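Side-chain contact in transcriptional regulator (Actinomyces oris, PDB 5V8C), which acts as a phosphotransferase of the LytR-Cps2A-Psr family that mediates glycosylation of a cell wall-anchored protein: residues A[99-102]-A[103-107]. Sequence-based numbering, arbitrary orientation.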
loop_
_atom_site.group_PDB
_atom_site.type_symbol
_atom_site.label_atom_id
_atom_site.label_comp_id
_atom_site.label_asym_id
_atom_site.label_seq_id
_atom_site.Cartn_x
_atom_site.Cartn_y
_atom_site.Cartn_z
ATOM N N ASN A 99 7.560 11.881 7.501
ATOM C CA ASN A 99 7.846 13.299 7.358
ATOM C C ASN A 99 7.678 13.795 5.922
ATOM O O ASN A 99 7.062 14.839 5.720
ATOM C CB ASN A 99 9.233 13.623 7.908
ATOM C CG ASN A 99 9.344 13.509 9.414
ATOM O OD1 ASN A 99 8.360 13.323 10.135
ATOM N ND2 ASN A 99 10.557 13.606 9.924
ATOM N N ALA A 100 8.182 13.035 4.928
ATOM C CA ALA A 100 8.078 13.370 3.505
ATOM C C ALA A 100 6.625 13.515 3.042
ATOM O O ALA A 100 6.288 14.523 2.425
ATOM C CB ALA A 100 8.800 12.332 2.658
ATOM N N LEU A 101 5.756 12.544 3.386
ATOM C CA LEU A 101 4.332 12.578 3.033
ATOM C C LEU A 101 3.620 13.828 3.548
ATOM O O LEU A 101 2.764 14.387 2.856
ATOM C CB LEU A 101 3.624 11.311 3.510
ATOM C CG LEU A 101 3.940 10.068 2.697
ATOM C CD1 LEU A 101 3.232 8.882 3.250
ATOM C CD2 LEU A 101 3.591 10.262 1.217
ATOM N N CYS A 102 4.021 14.293 4.739
ATOM C CA CYS A 102 3.511 15.512 5.347
ATOM C C CYS A 102 3.973 16.771 4.583
ATOM O O CYS A 102 3.139 17.549 4.120
ATOM C CB CYS A 102 3.917 15.571 6.815
ATOM S SG CYS A 102 3.459 17.113 7.643
ATOM N N THR A 103 5.289 16.980 4.464
ATOM C CA THR A 103 5.812 18.175 3.804
ATOM C C THR A 103 5.554 18.202 2.283
ATOM O O THR A 103 5.580 19.277 1.686
ATOM C CB THR A 103 7.303 18.405 4.131
ATOM O OG1 THR A 103 8.110 17.563 3.318
ATOM C CG2 THR A 103 7.637 18.186 5.585
ATOM N N GLY A 104 5.320 17.036 1.684
ATOM C CA GLY A 104 5.123 16.902 0.246
ATOM C C GLY A 104 3.693 16.739 -0.227
ATOM O O GLY A 104 3.346 17.211 -1.312
ATOM N N LEU A 105 2.863 16.033 0.537
ATOM C CA LEU A 105 1.482 15.821 0.117
ATOM C C LEU A 105 0.472 16.344 1.114
ATOM O O LEU A 105 -0.702 16.487 0.773
ATOM C CB LEU A 105 1.219 14.339 -0.200
ATOM C CG LEU A 105 1.924 13.780 -1.434
ATOM C CD1 LEU A 105 1.663 12.298 -1.579
ATOM C CD2 LEU A 105 1.530 14.539 -2.705
ATOM N N GLY A 106 0.941 16.642 2.324
ATOM C CA GLY A 106 0.115 17.135 3.416
ATOM C C GLY A 106 -0.657 16.042 4.114
ATOM O O GLY A 106 -1.731 16.303 4.660
ATOM N N ILE A 107 -0.133 14.802 4.097
ATOM C CA ILE A 107 -0.836 13.720 4.762
ATOM C C ILE A 107 -0.255 13.514 6.183
ATOM O O ILE A 107 0.873 13.033 6.340
ATOM C CB ILE A 107 -1.015 12.403 3.914
ATOM C CG1 ILE A 107 -0.045 11.275 4.312
ATOM C CG2 ILE A 107 -0.991 12.639 2.403
ATOM C CD1 ILE A 107 -0.680 10.273 5.256
#
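Leu101 meets both Leu105 and Ile107 where helix 94-105 gives way to a loop. CD2 of Leu101 lies 4.0 Å from CD1 of Leu105, and the two side chains pass at a slant. Ile107 runs alongside Leu101 and points the same way, with its CG1 3.8 Å from CB of Leu101. CG of Leu101 stands beside its own backbone N (chi1 -74°), and with the extended chi2 this leaves CD2 at Leu105 while CB meets Ile107. Leu105 also touches Ile76 of strand 75-77.

Thr103 N donates a backbone hydrogen bond to Asn99 O at 3.1 Å, and Gly104 N one to Ala100 O at 2.8 Å. Leu101 O accepts two bonds. Leu105 N reaches it at 2.8 Å and Ile107 N at 3.2 Å, from opposite faces of the carbonyl plane. A weak bond joins Gly106 N to Cys102 O at 3.0 Å. Gly106 is the first residue to leave helical phi/psi. Its phi is positive (79°), a conformation that favours glycine, and it marks the exit from the helix.

In Thr103, CG2 sits 3.4 Å from Asn99 O. The OG1 branch lies between N and the carbonyl carbon (chi1 80°) and hydrogen-bonds to the backbone oxygens of Asn77 and Ser78. Its one proton can serve only one of the two carbonyls at a time. A valine here would probably leave both without the hydroxyl they share and weaken the tie between the helix and the end of strand 75-77.

Cys102 SG forms a disulfide with Cys288, on strand 288-289. The buried Leu101 O is thus held by two N-H groups, one on each face of its plane, while the disulfide and the Thr103 hydroxyl fix this end of the helix to two other parts of the chain.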